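Envelope protein (PDB 7DDA) forms part of the envelope of white spot syndrome virus and, through sulfate-binding sites in the C-terminal domain described here, probably binds heparin. Local coordinates at residues L102-G108 against I140-G146; N94-Y100 against Y148-K154; R114-E120 against K160-F166. All coordinates share one frame; numbering follows the deposited sequence.

Contact 1: L102-G108 against I140-G146; sequences LRNKKAG and IDENEEG
L102 and G146 form an antiparallel hydrogen-bonded pair, with L102 N 2.7 Å from G146 O, and R103 and E145 follow as a non-hydrogen-bonded pair. Past E145 the regular ladder gives way to a type II turn, D141 to E144. N104 holds that turn with its backbone: its N donates to E144 O, and its O accepts from N143 N at 2.7 Å. Its side chain works in the same place. With CG anti to the backbone N (chi1 177°), the amide reaches across, and ND2 donates to I140 O at 3.1 Å, a partner lying close to the amide plane. ND2 also reaches Y109 O. The amide oxygen turns back to its own segment, where OD1 accepts from K106 N at 2.8 Å in an Asx turn. R103 runs alongside the turn. Its NH1 meets N143 O at 3.0 Å, in the guanidinium plane but above the carbonyl plane. The E145 carboxylate gives R103 only a long salt bridge, NH2 to OE1 3.9 Å, without a directed N-H; OE1 is hydrogen-bonded to Y83 OH. A bound sulfate lies about 3 Å from the R103 side chain. This is consistent with R103 contributing positive charge to a sulfate site.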
loop_
_atom_site.group_PDB
_atom_site.type_symbol
_atom_site.label_atom_id
_atom_site.label_comp_id
_atom_site.label_asym_id
_atom_site.label_seq_id
_atom_site.Cartn_x
_atom_site.Cartn_y
_atom_site.Cartn_z
ATOM N N LEU A 102 9.748 -1.817 -16.436
ATOM C CA LEU A 102 10.642 -0.928 -15.706
ATOM C C LEU A 102 12.077 -1.292 -16.073
ATOM O O LEU A 102 12.509 -2.432 -15.857
ATOM C CB LEU A 102 10.422 -1.041 -14.189
ATOM C CG LEU A 102 11.311 -0.196 -13.258
ATOM C CD1 LEU A 102 10.569 0.231 -11.985
ATOM C CD2 LEU A 102 12.600 -0.923 -12.885
ATOM N N ARG A 103 12.821 -0.328 -16.602
ATOM C CA ARG A 103 14.224 -0.541 -16.933
ATOM C C ARG A 103 15.141 0.108 -15.904
ATOM O O ARG A 103 15.002 1.300 -15.591
ATOM C CB ARG A 103 14.559 -0.005 -18.323
ATOM C CG ARG A 103 15.814 -0.652 -18.897
ATOM C CD ARG A 103 16.150 -0.109 -20.282
ATOM N NE ARG A 103 15.082 -0.337 -21.251
ATOM C CZ ARG A 103 14.806 -1.512 -21.821
ATOM N NH1 ARG A 103 15.526 -2.593 -21.536
ATOM N NH2 ARG A 103 13.800 -1.613 -22.683
ATOM N N ASN A 104 16.080 -0.686 -15.395
ATOM C CA ASN A 104 17.145 -0.182 -14.542
ATOM C C ASN A 104 18.088 0.677 -15.382
ATOM O O ASN A 104 18.689 0.198 -16.347
ATOM C CB ASN A 104 17.875 -1.360 -13.890
ATOM C CG ASN A 104 19.064 -0.934 -13.015
ATOM O OD1 ASN A 104 19.341 0.258 -12.814
ATOM N ND2 ASN A 104 19.766 -1.927 -12.480
ATOM N N LYS A 105 18.195 1.956 -15.037
ATOM C CA LYS A 105 19.086 2.879 -15.728
ATOM C C LYS A 105 20.232 3.356 -14.843
ATOM O O LYS A 105 20.875 4.356 -15.163
ATOM C CB LYS A 105 18.300 4.078 -16.246
ATOM C CG LYS A 105 17.199 3.696 -17.195
ATOM C CD LYS A 105 17.792 3.276 -18.510
ATOM C CE LYS A 105 17.602 4.364 -19.517
ATOM N NZ LYS A 105 18.281 4.040 -20.791
ATOM N N LYS A 106 20.495 2.670 -13.733
ATOM C CA LYS A 106 21.512 3.092 -12.776
ATOM C C LYS A 106 22.835 2.424 -13.123
ATOM O O LYS A 106 22.996 1.210 -12.927
ATOM C CB LYS A 106 21.101 2.733 -11.353
ATOM C CG LYS A 106 20.206 3.725 -10.707
ATOM C CD LYS A 106 20.013 3.381 -9.252
ATOM C CE LYS A 106 21.145 3.955 -8.424
ATOM N NZ LYS A 106 21.306 5.406 -8.696
ATOM N N ALA A 107 23.789 3.210 -13.613
ATOM C CA ALA A 107 25.101 2.657 -13.919
ATOM C C ALA A 107 25.720 2.062 -12.660
ATOM O O ALA A 107 25.767 2.708 -11.611
ATOM C CB ALA A 107 26.001 3.734 -14.514
ATOM N N GLY A 108 26.148 0.805 -12.758
ATOM C CA GLY A 108 26.747 0.096 -11.656
ATOM C C GLY A 108 25.806 -0.787 -10.862
ATOM O O GLY A 108 26.271 -1.729 -10.206
ATOM N N ILE A 140 17.738 -7.449 -11.721
ATOM C CA ILE A 140 17.554 -6.676 -12.939
ATOM C C ILE A 140 18.817 -5.859 -13.113
ATOM O O ILE A 140 19.046 -4.896 -12.371
ATOM C CB ILE A 140 16.315 -5.765 -12.892
ATOM C CG1 ILE A 140 15.025 -6.582 -12.739
ATOM C CG2 ILE A 140 16.213 -4.932 -14.156
ATOM C CD1 ILE A 140 13.804 -5.723 -12.401
ATOM N N ASP A 141 19.640 -6.242 -14.083
ATOM C CA ASP A 141 20.913 -5.582 -14.302
ATOM C C ASP A 141 20.700 -4.232 -14.963
ATOM O O ASP A 141 19.581 -3.843 -15.293
ATOM C CB ASP A 141 21.821 -6.466 -15.142
ATOM C CG ASP A 141 22.250 -7.687 -14.405
ATOM O OD1 ASP A 141 22.541 -7.545 -13.196
ATOM O OD2 ASP A 141 22.281 -8.775 -15.021
ATOM N N GLU A 142 21.791 -3.498 -15.154
ATOM C CA GLU A 142 21.689 -2.198 -15.799
ATOM C C GLU A 142 21.225 -2.365 -17.238
ATOM O O GLU A 142 21.724 -3.227 -17.971
ATOM C CB GLU A 142 23.022 -1.470 -15.746
ATOM C CG GLU A 142 22.942 -0.057 -16.279
ATOM C CD GLU A 142 24.307 0.567 -16.509
ATOM O OE1 GLU A 142 25.322 -0.020 -16.047
ATOM O OE2 GLU A 142 24.351 1.641 -17.158
ATOM N N ASN A 143 20.238 -1.559 -17.620
ATOM C CA ASN A 143 19.559 -1.550 -18.912
ATOM C C ASN A 143 18.733 -2.806 -19.152
ATOM O O ASN A 143 18.153 -2.961 -20.236
ATOM C CB ASN A 143 20.535 -1.322 -20.069
ATOM C CG ASN A 143 21.005 0.113 -20.122
ATOM O OD1 ASN A 143 20.188 1.041 -20.040
ATOM N ND2 ASN A 143 22.316 0.313 -20.219
ATOM N N GLU A 144 18.635 -3.696 -18.177
ATOM C CA GLU A 144 17.660 -4.764 -18.258
ATOM C C GLU A 144 16.304 -4.275 -17.733
ATOM O O GLU A 144 16.228 -3.357 -16.916
ATOM C CB GLU A 144 18.155 -5.970 -17.478
ATOM C CG GLU A 144 17.206 -7.121 -17.535
ATOM C CD GLU A 144 17.691 -8.291 -16.737
ATOM O OE1 GLU A 144 18.790 -8.166 -16.129
ATOM O OE2 GLU A 144 16.965 -9.315 -16.724
ATOM N N GLU A 145 15.224 -4.854 -18.253
ATOM C CA GLU A 145 13.875 -4.477 -17.852
ATOM C C GLU A 145 13.228 -5.585 -17.032
ATOM O O GLU A 145 13.511 -6.776 -17.222
ATOM C CB GLU A 145 12.978 -4.176 -19.060
ATOM C CG GLU A 145 12.569 -5.429 -19.824
ATOM C CD GLU A 145 11.629 -5.170 -21.003
ATOM O OE1 GLU A 145 11.157 -4.016 -21.177
ATOM O OE2 GLU A 145 11.379 -6.140 -21.765
ATOM N N GLY A 146 12.369 -5.163 -16.106
ATOM C CA GLY A 146 11.377 -6.033 -15.493
ATOM C C GLY A 146 10.000 -5.720 -16.063
ATOM O O GLY A 146 9.635 -4.551 -16.227
#

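Contact 2: N94-Y100 against Y148-K154; sequences NTKKLLY and YGFLIPK
The rings of Y100 and F150 meet edge to edge, CD2 to CD2 at 4.3 Å, so neither turns a face to the other. The Y100 edge also has Y148 O near its plane. The Y148 ring swings away from the opposite strand, and its OH bonds to N136 O. These aromatic residues share one side of the sheet with K96, L98 and I152. There I152 CG1 lies 3.6 Å from K96 CB, and its CD1 is 4.0 Å from L98 CD1. I152 CG1 sits between the backbone N and the carbonyl carbon (chi1 71°), which turns the branch to K96. On the other side, K97 bends at chi2 (64°) and lays its aliphatic chain over the opposite backbone, with CD 3.4 Å from F150 O. G149 has no side chain where K97 CE and L99 CD1 come in. The ladder itself is regular: K96, L98 and Y100 each exchange two backbone bonds with I152, F150 and Y148. K154 N adds a bond to N94 O at 2.8 Å. The charged ends turn elsewhere, K96 to D89 and E42, K97 to E134. Strands 95-104 and 145-153 form the middle of a four-stranded antiparallel sheet, between strands 80-89 and 131-135. F150 packs on I115 and A117 of strand 110-120, while L98 and Y100 reach strand 160-170.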
loop_
_atom_site.group_PDB
_atom_site.type_symbol
_atom_site.label_atom_id
_atom_site.label_comp_id
_atom_site.label_asym_id
_atom_site.label_seq_id
_atom_site.Cartn_x
_atom_site.Cartn_y
_atom_site.Cartn_z
ATOM N N ASN A 94 -14.719 -7.885 -21.205
ATOM C CA ASN A 94 -14.976 -7.687 -19.787
ATOM C C ASN A 94 -13.709 -7.465 -18.986
ATOM O O ASN A 94 -13.787 -6.978 -17.850
ATOM C CB ASN A 94 -15.719 -8.888 -19.205
ATOM C CG ASN A 94 -17.166 -8.906 -19.596
ATOM O OD1 ASN A 94 -17.516 -9.450 -20.646
ATOM N ND2 ASN A 94 -18.024 -8.283 -18.771
ATOM N N THR A 95 -12.550 -7.822 -19.538
ATOM C CA THR A 95 -11.288 -7.615 -18.857
ATOM C C THR A 95 -10.303 -6.929 -19.787
ATOM O O THR A 95 -10.472 -6.856 -21.008
ATOM C CB THR A 95 -10.666 -8.918 -18.327
ATOM O OG1 THR A 95 -10.362 -9.808 -19.412
ATOM C CG2 THR A 95 -11.606 -9.602 -17.332
ATOM N N LYS A 96 -9.246 -6.457 -19.157
ATOM C CA LYS A 96 -8.232 -5.626 -19.763
ATOM C C LYS A 96 -6.900 -6.182 -19.287
ATOM O O LYS A 96 -6.762 -6.517 -18.104
ATOM C CB LYS A 96 -8.420 -4.195 -19.280
ATOM C CG LYS A 96 -7.713 -3.155 -20.050
ATOM C CD LYS A 96 -8.691 -2.528 -20.999
ATOM C CE LYS A 96 -8.011 -1.477 -21.794
ATOM N NZ LYS A 96 -8.505 -1.407 -23.186
ATOM N N LYS A 97 -5.933 -6.314 -20.188
ATOM C CA LYS A 97 -4.591 -6.751 -19.806
ATOM C C LYS A 97 -3.616 -5.600 -20.031
ATOM O O LYS A 97 -3.448 -5.141 -21.166
ATOM C CB LYS A 97 -4.170 -7.990 -20.585
ATOM C CG LYS A 97 -2.759 -8.417 -20.322
ATOM C CD LYS A 97 -2.541 -8.842 -18.888
ATOM C CE LYS A 97 -1.048 -9.085 -18.610
ATOM N NZ LYS A 97 -0.351 -9.883 -19.674
ATOM N N LEU A 98 -3.003 -5.119 -18.947
ATOM C CA LEU A 98 -2.138 -3.946 -18.975
ATOM C C LEU A 98 -0.732 -4.376 -18.592
ATOM O O LEU A 98 -0.521 -4.912 -17.500
ATOM C CB LEU A 98 -2.637 -2.861 -18.016
ATOM C CG LEU A 98 -4.048 -2.348 -18.300
ATOM C CD1 LEU A 98 -4.428 -1.253 -17.312
ATOM C CD2 LEU A 98 -4.167 -1.852 -19.738
ATOM N N LEU A 99 0.230 -4.127 -19.469
ATOM C CA LEU A 99 1.574 -4.637 -19.253
ATOM C C LEU A 99 2.566 -3.487 -19.291
ATOM O O LEU A 99 2.572 -2.699 -20.239
ATOM C CB LEU A 99 1.920 -5.708 -20.294
ATOM C CG LEU A 99 3.349 -6.229 -20.314
ATOM C CD1 LEU A 99 3.698 -6.867 -18.985
ATOM C CD2 LEU A 99 3.502 -7.243 -21.446
ATOM N N TYR A 100 3.413 -3.409 -18.266
ATOM C CA TYR A 100 4.389 -2.341 -18.126
ATOM C C TYR A 100 5.788 -2.914 -17.987
ATOM O O TYR A 100 5.968 -4.058 -17.559
ATOM C CB TYR A 100 4.039 -1.452 -16.922
ATOM C CG TYR A 100 2.723 -0.784 -17.175
ATOM C CD1 TYR A 100 2.655 0.425 -17.863
ATOM C CD2 TYR A 100 1.533 -1.408 -16.811
ATOM C CE1 TYR A 100 1.435 1.017 -18.139
ATOM C CE2 TYR A 100 0.309 -0.821 -17.089
ATOM C CZ TYR A 100 0.266 0.383 -17.754
ATOM O OH TYR A 100 -0.964 0.947 -18.016
ATOM N N TYR A 148 5.840 -6.134 -15.771
ATOM C CA TYR A 148 4.792 -6.291 -14.766
ATOM C C TYR A 148 3.430 -6.175 -15.435
ATOM O O TYR A 148 3.096 -5.130 -15.998
ATOM C CB TYR A 148 4.993 -5.260 -13.653
ATOM C CG TYR A 148 6.368 -5.495 -13.053
ATOM C CD1 TYR A 148 6.589 -6.564 -12.187
ATOM C CD2 TYR A 148 7.459 -4.724 -13.429
ATOM C CE1 TYR A 148 7.840 -6.835 -11.687
ATOM C CE2 TYR A 148 8.731 -4.993 -12.925
ATOM C CZ TYR A 148 8.908 -6.047 -12.059
ATOM O OH TYR A 148 10.152 -6.317 -11.547
ATOM N N GLY A 149 2.658 -7.256 -15.398
ATOM C CA GLY A 149 1.393 -7.340 -16.114
ATOM C C GLY A 149 0.210 -7.474 -15.168
ATOM O O GLY A 149 0.267 -8.217 -14.185
ATOM N N PHE A 150 -0.866 -6.768 -15.491
ATOM C CA PHE A 150 -2.039 -6.743 -14.636
ATOM C C PHE A 150 -3.270 -7.101 -15.449
ATOM O O PHE A 150 -3.463 -6.580 -16.551
ATOM C CB PHE A 150 -2.163 -5.376 -13.985
ATOM C CG PHE A 150 -0.925 -4.972 -13.243
ATOM C CD1 PHE A 150 -0.694 -5.432 -11.950
ATOM C CD2 PHE A 150 0.042 -4.187 -13.855
ATOM C CE1 PHE A 150 0.456 -5.083 -11.267
ATOM C CE2 PHE A 150 1.205 -3.830 -13.178
ATOM C CZ PHE A 150 1.409 -4.274 -11.882
ATOM N N LEU A 151 -4.074 -8.021 -14.926
ATOM C CA LEU A 151 -5.390 -8.315 -15.480
ATOM C C LEU A 151 -6.407 -7.536 -14.666
ATOM O O LEU A 151 -6.525 -7.751 -13.455
ATOM C CB LEU A 151 -5.700 -9.807 -15.403
ATOM C CG LEU A 151 -7.007 -10.317 -16.018
ATOM C CD1 LEU A 151 -7.174 -9.964 -17.501
ATOM C CD2 LEU A 151 -7.121 -11.813 -15.786
ATOM N N ILE A 152 -7.112 -6.612 -15.298
ATOM C CA ILE A 152 -8.104 -5.855 -14.531
ATOM C C ILE A 152 -9.495 -6.064 -15.126
ATOM O O ILE A 152 -9.625 -6.332 -16.332
ATOM C CB ILE A 152 -7.759 -4.352 -14.448
ATOM C CG1 ILE A 152 -7.953 -3.668 -15.794
ATOM C CG2 ILE A 152 -6.348 -4.133 -13.923
ATOM C CD1 ILE A 152 -7.924 -2.159 -15.709
ATOM N N PRO A 153 -10.554 -5.990 -14.319
ATOM C CA PRO A 153 -11.899 -5.914 -14.887
ATOM C C PRO A 153 -12.076 -4.590 -15.602
ATOM O O PRO A 153 -11.456 -3.586 -15.238
ATOM C CB PRO A 153 -12.816 -6.007 -13.661
ATOM C CG PRO A 153 -11.933 -6.421 -12.521
ATOM C CD PRO A 153 -10.570 -5.918 -12.852
ATOM N N LYS A 154 -12.906 -4.604 -16.649
ATOM C CA LYS A 154 -13.338 -3.365 -17.283
ATOM C C LYS A 154 -13.844 -2.389 -16.234
ATOM O O LYS A 154 -14.634 -2.754 -15.364
ATOM C CB LYS A 154 -14.438 -3.655 -18.302
ATOM C CG LYS A 154 -14.967 -2.442 -19.051
ATOM C CD LYS A 154 -16.232 -2.832 -19.835
ATOM C CE LYS A 154 -17.175 -3.701 -18.977
ATOM N NZ LYS A 154 -18.135 -4.587 -19.727
#

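Contact 3: R114-E120 against K160-F166; sequences RIFAEIE and KLIIYFF
K160 pairs with E120 at one end of a long antiparallel ladder, K160 O accepting from E120 N at 2.8 Å. The ladder belongs to one sheet of a beta sandwich and joins strand 110-120, at the sheet edge within this chain, to strand 160-170. K160 NZ turns away to D40 and D47. L161 points to the sandwich interior and sets CD1 4.0 Å from A117 CB. On the other side of the sheet, I162 lies beside E118 and crosses E120. Its CB is 3.5 Å from E118 OE2, and its CG1 is 3.8 Å from E120 CB. The E120 carboxylate pairs with R137 of the third subunit. I163 returns to the inner side, where CG1 approaches A117 CB loosely. Y164 lies alongside F116, pointing the same way. The contact is ring to ring, Y164 CD1 to F116 CD2 at 3.6 Å, with the planes inclined by 38°. F116 also meets F116 of the second and of the third subunit edge-to-face, so the phenylalanines come together between the chains. F165 faces inward again and rests CD2 on I115 CG2 at 4.1 Å. F166 closes the segment on the outer side, bringing the edge of its ring, CE2, 3.9 Å from F116 CB. Across the ladder from it, R114 forms a salt bridge with E48 of the second subunit. This side of the sheet therefore takes part in building the trimer. E118 carries its CG between the backbone N and the carbonyl carbon (chi1 54°) and bends at chi2 (94°). Its carboxylate thus curls toward Y164, where OE2 lies 3.1 Å from OH, at the edge of the ring and in its plane.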
loop_
_atom_site.group_PDB
_atom_site.type_symbol
_atom_site.label_atom_id
_atom_site.label_comp_id
_atom_site.label_asym_id
_atom_site.label_seq_id
_atom_site.Cartn_x
_atom_site.Cartn_y
_atom_site.Cartn_z
ATOM N N ARG A 114 9.653 -5.113 -6.328
ATOM C CA ARG A 114 8.382 -5.684 -5.901
ATOM C C ARG A 114 7.282 -4.654 -6.128
ATOM O O ARG A 114 7.536 -3.445 -6.092
ATOM C CB ARG A 114 8.419 -6.112 -4.430
ATOM C CG ARG A 114 9.468 -7.160 -4.109
ATOM C CD ARG A 114 9.106 -8.476 -4.736
ATOM N NE ARG A 114 10.160 -9.479 -4.586
ATOM C CZ ARG A 114 11.230 -9.573 -5.380
ATOM N NH1 ARG A 114 11.411 -8.700 -6.372
ATOM N NH2 ARG A 114 12.125 -10.535 -5.177
ATOM N N ILE A 115 6.050 -5.134 -6.366
ATOM C CA ILE A 115 4.972 -4.263 -6.815
ATOM C C ILE A 115 3.707 -4.430 -5.983
ATOM O O ILE A 115 3.435 -5.475 -5.383
ATOM C CB ILE A 115 4.603 -4.486 -8.293
ATOM C CG1 ILE A 115 3.949 -5.849 -8.430
ATOM C CG2 ILE A 115 5.808 -4.276 -9.225
ATOM C CD1 ILE A 115 3.367 -6.102 -9.750
ATOM N N PHE A 116 2.917 -3.365 -5.995
ATOM C CA PHE A 116 1.553 -3.343 -5.516
ATOM C C PHE A 116 0.754 -2.470 -6.480
ATOM O O PHE A 116 1.256 -1.451 -6.971
ATOM C CB PHE A 116 1.484 -2.799 -4.080
ATOM C CG PHE A 116 0.080 -2.555 -3.602
ATOM C CD1 PHE A 116 -0.806 -3.610 -3.456
ATOM C CD2 PHE A 116 -0.375 -1.261 -3.372
ATOM C CE1 PHE A 116 -2.109 -3.388 -3.044
ATOM C CE2 PHE A 116 -1.675 -1.035 -2.954
ATOM C CZ PHE A 116 -2.546 -2.101 -2.786
ATOM N N ALA A 117 -0.483 -2.864 -6.760
ATOM C CA ALA A 117 -1.318 -2.101 -7.680
ATOM C C ALA A 117 -2.758 -2.071 -7.181
ATOM O O ALA A 117 -3.227 -3.014 -6.537
ATOM C CB ALA A 117 -1.263 -2.682 -9.094
ATOM N N GLU A 118 -3.453 -0.978 -7.487
ATOM C CA GLU A 118 -4.823 -0.771 -7.032
ATOM C C GLU A 118 -5.553 0.155 -7.999
ATOM O O GLU A 118 -4.953 1.051 -8.599
ATOM C CB GLU A 118 -4.842 -0.258 -5.575
ATOM C CG GLU A 118 -3.996 1.008 -5.231
ATOM C CD GLU A 118 -4.712 2.349 -5.272
ATOM O OE1 GLU A 118 -5.946 2.362 -5.258
ATOM O OE2 GLU A 118 -4.027 3.398 -5.195
ATOM N N ILE A 119 -6.842 -0.120 -8.195
ATOM C CA ILE A 119 -7.688 0.698 -9.056
ATOM C C ILE A 119 -8.144 1.937 -8.289
ATOM O O ILE A 119 -8.658 1.843 -7.172
ATOM C CB ILE A 119 -8.890 -0.113 -9.558
ATOM C CG1 ILE A 119 -8.423 -1.391 -10.248
ATOM C CG2 ILE A 119 -9.768 0.735 -10.489
ATOM C CD1 ILE A 119 -8.041 -1.193 -11.669
ATOM N N GLU A 120 -7.960 3.098 -8.886
ATOM C CA GLU A 120 -8.392 4.360 -8.312
ATOM C C GLU A 120 -9.567 4.867 -9.125
ATOM O O GLU A 120 -9.435 5.148 -10.316
ATOM C CB GLU A 120 -7.264 5.381 -8.307
ATOM C CG GLU A 120 -7.503 6.535 -7.413
ATOM C CD GLU A 120 -6.421 7.559 -7.548
ATOM O OE1 GLU A 120 -5.447 7.492 -6.771
ATOM O OE2 GLU A 120 -6.539 8.413 -8.457
ATOM N N LYS A 160 -8.350 4.734 -12.931
ATOM C CA LYS A 160 -6.902 4.671 -13.075
ATOM C C LYS A 160 -6.324 3.437 -12.397
ATOM O O LYS A 160 -6.877 2.910 -11.422
ATOM C CB LYS A 160 -6.219 5.921 -12.495
ATOM C CG LYS A 160 -6.694 7.260 -13.083
ATOM C CD LYS A 160 -6.511 7.301 -14.590
ATOM C CE LYS A 160 -6.873 8.657 -15.179
ATOM N NZ LYS A 160 -6.577 8.688 -16.633
ATOM N N LEU A 161 -5.193 2.986 -12.926
ATOM C CA LEU A 161 -4.370 1.959 -12.298
ATOM C C LEU A 161 -3.189 2.650 -11.628
ATOM O O LEU A 161 -2.444 3.385 -12.284
ATOM C CB LEU A 161 -3.901 0.931 -13.331
ATOM C CG LEU A 161 -3.010 -0.230 -12.882
ATOM C CD1 LEU A 161 -3.700 -1.109 -11.843
ATOM C CD2 LEU A 161 -2.604 -1.060 -14.087
ATOM N N ILE A 162 -3.044 2.455 -10.321
ATOM C CA ILE A 162 -1.918 2.997 -9.571
ATOM C C ILE A 162 -0.997 1.833 -9.233
ATOM O O ILE A 162 -1.408 0.886 -8.546
ATOM C CB ILE A 162 -2.371 3.742 -8.306
ATOM C CG1 ILE A 162 -3.534 4.694 -8.618
ATOM C CG2 ILE A 162 -1.233 4.525 -7.729
ATOM C CD1 ILE A 162 -3.195 5.814 -9.601
ATOM N N ILE A 163 0.234 1.882 -9.740
ATOM C CA ILE A 163 1.221 0.831 -9.528
ATOM C C ILE A 163 2.337 1.379 -8.651
ATOM O O ILE A 163 2.868 2.468 -8.912
ATOM C CB ILE A 163 1.798 0.303 -10.850
ATOM C CG1 ILE A 163 0.705 0.027 -11.870
ATOM C CG2 ILE A 163 2.622 -0.935 -10.604
ATOM C CD1 ILE A 163 1.278 -0.148 -13.283
ATOM N N TYR A 164 2.698 0.621 -7.622
ATOM C CA TYR A 164 3.761 1.001 -6.706
ATOM C C TYR A 164 4.940 0.069 -6.951
ATOM O O TYR A 164 4.798 -1.155 -6.871
ATOM C CB TYR A 164 3.291 0.940 -5.246
ATOM C CG TYR A 164 2.073 1.808 -4.927
ATOM C CD1 TYR A 164 0.807 1.473 -5.401
ATOM C CD2 TYR A 164 2.190 2.951 -4.150
ATOM C CE1 TYR A 164 -0.303 2.260 -5.119
ATOM C CE2 TYR A 164 1.081 3.744 -3.857
ATOM C CZ TYR A 164 -0.162 3.395 -4.343
ATOM O OH TYR A 164 -1.281 4.176 -4.064
ATOM N N PHE A 165 6.088 0.647 -7.284
ATOM C CA PHE A 165 7.315 -0.106 -7.507
ATOM C C PHE A 165 8.215 0.086 -6.301
ATOM O O PHE A 165 8.603 1.221 -5.990
ATOM C CB PHE A 165 8.028 0.358 -8.777
ATOM C CG PHE A 165 7.219 0.183 -10.026
ATOM C CD1 PHE A 165 6.270 1.129 -10.391
ATOM C CD2 PHE A 165 7.413 -0.905 -10.839
ATOM C CE1 PHE A 165 5.527 0.969 -11.545
ATOM C CE2 PHE A 165 6.679 -1.061 -11.986
ATOM C CZ PHE A 165 5.737 -0.128 -12.342
ATOM N N PHE A 166 8.552 -1.020 -5.634
ATOM C CA PHE A 166 9.430 -1.005 -4.461
ATOM C C PHE A 166 10.800 -1.510 -4.892
ATOM O O PHE A 166 11.010 -2.717 -5.045
ATOM C CB PHE A 166 8.840 -1.830 -3.329
ATOM C CG PHE A 166 7.426 -1.433 -2.977
ATOM C CD1 PHE A 166 7.171 -0.214 -2.368
ATOM C CD2 PHE A 166 6.356 -2.253 -3.292
ATOM C CE1 PHE A 166 5.882 0.161 -2.044
ATOM C CE2 PHE A 166 5.072 -1.881 -2.975
ATOM C CZ PHE A 166 4.831 -0.674 -2.343
#

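How the contacts relate
Contacts 1 and 2 lie on the same strand pair, 95-104 with 145-153, with centres about 24 Å apart and on opposite sides of the chain's centre. Contact 1 is nested inside the loop closed by contact 2. Contact 3 belongs to the facing sheet. Its centre is about 12 Å from that of contact 2 and about 20 Å from that of contact 1. Strand 110-120 follows 95-104 in the chain, and 160-170 follows 145-153. At each step the chain passes to the sheet of contact 3, whose segments thus alternate with those of contacts 1 and 2. Contacts 2 and 3 pack across the sandwich interior and both touch the second subunit. Contact 1 lies toward one end, beside a bound sulfate.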